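Long-range contact in pyruvate kinase (Cryptosporidium parvum, PDB 6P0Y), which probably catalyses the last step of glycolysis, passing the phosphoryl group of phosphoenolpyruvate to ADP to give pyruvate and ATP: residues T46-T51 with D357-S362. Numbering follows the deposited sequence.
With ADP (adenosine-5'-diphosphate), chain C.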
loop_
_atom_site.group_PDB
_atom_site.type_symbol
_atom_site.label_atom_id
_atom_site.label_comp_id
_atom_site.label_asym_id
_atom_site.label_seq_id
_atom_site.Cartn_x
_atom_site.Cartn_y
_atom_site.Cartn_z
ATOM N N THR A 46 18.513 11.000 -18.401
ATOM C CA THR A 46 17.866 12.238 -18.906
ATOM C C THR A 46 18.551 12.635 -20.218
ATOM O O THR A 46 19.792 12.743 -20.227
ATOM C CB THR A 46 17.921 13.378 -17.882
ATOM O OG1 THR A 46 17.343 12.934 -16.654
ATOM C CG2 THR A 46 17.193 14.614 -18.357
ATOM N N GLN A 47 17.769 12.808 -21.286
ATOM C CA GLN A 47 18.262 13.232 -22.622
ATOM C C GLN A 47 18.533 14.739 -22.581
ATOM O O GLN A 47 17.903 15.427 -21.757
ATOM C CB GLN A 47 17.244 12.870 -23.705
ATOM C CG GLN A 47 16.935 11.379 -23.791
ATOM C CD GLN A 47 17.992 10.582 -24.518
ATOM O OE1 GLN A 47 19.134 11.010 -24.679
ATOM N NE2 GLN A 47 17.612 9.400 -24.968
ATOM N N ILE A 48 19.452 15.223 -23.422
ATOM C CA ILE A 48 19.865 16.655 -23.485
ATOM C C ILE A 48 19.640 17.173 -24.909
ATOM O O ILE A 48 20.174 16.561 -25.854
ATOM C CB ILE A 48 21.331 16.825 -23.036
ATOM C CG1 ILE A 48 21.560 16.262 -21.630
ATOM C CG2 ILE A 48 21.753 18.284 -23.139
ATOM C CD1 ILE A 48 22.994 16.338 -21.149
ATOM N N ILE A 49 18.865 18.253 -25.046
ATOM C CA ILE A 49 18.713 19.039 -26.305
ATOM C C ILE A 49 19.709 20.202 -26.247
ATOM O O ILE A 49 19.713 20.919 -25.233
ATOM C CB ILE A 49 17.262 19.532 -26.487
ATOM C CG1 ILE A 49 16.282 18.363 -26.607
ATOM C CG2 ILE A 49 17.154 20.483 -27.674
ATOM C CD1 ILE A 49 14.824 18.762 -26.535
ATOM N N CYS A 50 20.526 20.366 -27.288
ATOM C CA CYS A 50 21.431 21.528 -27.478
ATOM C C CYS A 50 20.918 22.380 -28.642
ATOM O O CYS A 50 20.794 21.840 -29.766
ATOM C CB CYS A 50 22.858 21.077 -27.748
ATOM S SG CYS A 50 23.559 20.103 -26.393
ATOM N N THR A 51 20.606 23.651 -28.370
ATOM C CA THR A 51 20.257 24.667 -29.395
ATOM C C THR A 51 21.540 25.031 -30.146
ATOM O O THR A 51 22.487 25.498 -29.483
ATOM C CB THR A 51 19.583 25.895 -28.770
ATOM O OG1 THR A 51 18.406 25.464 -28.084
ATOM C CG2 THR A 51 19.216 26.946 -29.795
ATOM N N ASP A 357 11.882 13.942 -18.896
ATOM C CA ASP A 357 12.572 12.967 -19.782
ATOM C C ASP A 357 13.854 13.589 -20.336
ATOM O O ASP A 357 14.774 12.835 -20.697
ATOM C CB ASP A 357 11.714 12.564 -20.981
ATOM C CG ASP A 357 10.637 11.557 -20.640
ATOM O OD1 ASP A 357 9.657 11.958 -19.969
ATOM O OD2 ASP A 357 10.800 10.375 -21.023
ATOM N N CYS A 358 13.889 14.919 -20.415
ATOM C CA CYS A 358 14.764 15.679 -21.336
ATOM C C CYS A 358 14.935 17.109 -20.817
ATOM O O CYS A 358 13.939 17.687 -20.343
ATOM C CB CYS A 358 14.139 15.666 -22.725
ATOM S SG CYS A 358 15.296 16.017 -24.070
ATOM N N VAL A 359 16.155 17.644 -20.897
ATOM C CA VAL A 359 16.494 19.054 -20.539
ATOM C C VAL A 359 16.997 19.744 -21.811
ATOM O O VAL A 359 17.245 19.036 -22.804
ATOM C CB VAL A 359 17.515 19.126 -19.386
ATOM C CG1 VAL A 359 16.882 18.736 -18.059
ATOM C CG2 VAL A 359 18.751 18.283 -19.649
ATOM N N MET A 360 17.117 21.074 -21.797
ATOM C CA MET A 360 17.471 21.861 -23.008
ATOM C C MET A 360 18.433 22.998 -22.652
ATOM O O MET A 360 18.184 23.709 -21.657
ATOM C CB MET A 360 16.220 22.451 -23.665
ATOM C CG MET A 360 16.473 23.009 -25.053
ATOM S SD MET A 360 14.944 23.343 -25.958
ATOM C CE MET A 360 14.669 25.057 -25.515
ATOM N N LEU A 361 19.477 23.160 -23.467
ATOM C CA LEU A 361 20.393 24.327 -23.454
ATOM C C LEU A 361 20.042 25.230 -24.641
ATOM O O LEU A 361 19.885 24.707 -25.762
ATOM C CB LEU A 361 21.834 23.817 -23.522
ATOM C CG LEU A 361 22.261 22.967 -22.325
ATOM C CD1 LEU A 361 23.224 21.878 -22.751
ATOM C CD2 LEU A 361 22.879 23.825 -21.232
ATOM N N SER A 362 19.889 26.530 -24.378
ATOM C CA SER A 362 19.476 27.567 -25.357
ATOM C C SER A 362 20.664 28.497 -25.630
ATOM O O SER A 362 21.514 28.120 -26.456
ATOM C CB SER A 362 18.259 28.297 -24.861
ATOM O OG SER A 362 17.130 27.435 -24.857
HETATM P PB ADP C . 15.136 32.733 -28.308
HETATM O O1B ADP C . 14.855 33.662 -29.476
HETATM O O2B ADP C . 16.128 33.449 -27.368
HETATM O O3B ADP C . 13.915 32.262 -27.587
HETATM P PA ADP C . 16.780 30.358 -28.264
HETATM O O1A ADP C . 17.302 29.496 -29.392
HETATM O O2A ADP C . 16.022 29.682 -27.186
HETATM O O3A ADP C . 15.898 31.490 -28.946
HETATM O "O5'" ADP C . 17.970 31.261 -27.667
HETATM C "C5'" ADP C . 19.386 31.174 -27.931
HETATM C "C4'" ADP C . 19.904 32.458 -28.537
HETATM O "O4'" ADP C . 21.030 32.159 -29.393
HETATM C "C3'" ADP C . 18.919 33.252 -29.396
HETATM O "O3'" ADP C . 18.264 34.254 -28.626
HETATM C "C2'" ADP C . 19.826 33.897 -30.446
HETATM O "O2'" ADP C . 20.394 35.110 -29.964
HETATM C "C1'" ADP C . 20.891 32.813 -30.640
HETATM N N9 ADP C . 20.565 31.812 -31.655
HETATM C C8 ADP C . 19.843 30.659 -31.488
HETATM N N7 ADP C . 19.701 29.952 -32.584
HETATM C C5 ADP C . 20.375 30.692 -33.543
HETATM C C6 ADP C . 20.590 30.492 -34.923
HETATM N N6 ADP C . 20.164 29.420 -35.598
HETATM N N1 ADP C . 21.286 31.437 -35.594
HETATM C C2 ADP C . 21.739 32.502 -34.923
HETATM N N3 ADP C . 21.609 32.792 -33.623
HETATM C C4 ADP C . 20.913 31.843 -32.985
#
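I49 of strand 47-51 fits its branched side chain between C358 and M360 of strand 358-361, at the seam where the first and last strands of the eight-stranded TIM barrel meet and close the cylinder. The strands run parallel, 22° apart, and the backbone bonds alternate along the seam, Q47 N to D357 O, V359 N to Q47 O, I49 N to V359 O, L361 N to I49 O and T51 N to L361 O. On the inner face, I49 is the bump and its two neighbours are the walls of the hollow. Its two branches part to either wall: CG1, beside the backbone N (chi1 -62°), leans on C358 SG at 3.6 Å, while I49 CG2 presses against M360 CG at 3.7 Å. V72 and R74 of the next strand, and V325 on the far side of strand 358-361, also touch I49.

The other face, with I48, V359, C50 and L361, turns toward helix 371-387. I48 and V359 lie side by side there, I48 CG1 to V359 CG2 4.0 Å, and L361 CD1 rests across the notch formed by I48 CG2, at 3.9 Å, and C50 SG, at 4.1 Å, touching both from one side. The helix covers this layer with V375 over C50 and L361, and M378 over V359.

At the C-terminal end, where TIM barrels carry their active sites, the seam opens onto the nucleotide. The methyl CG2 of T51 lies against the alpha-phosphate oxygen O1A of ADP, and R74, which binds ADP, also hydrogen-bonds to T51 OG1. That hydroxyl, put beside its own backbone N by chi1 of -58°, shares an acceptor with it: both T51 N and T51 OG1 donate to L361 O, OG1 at 2.9 Å.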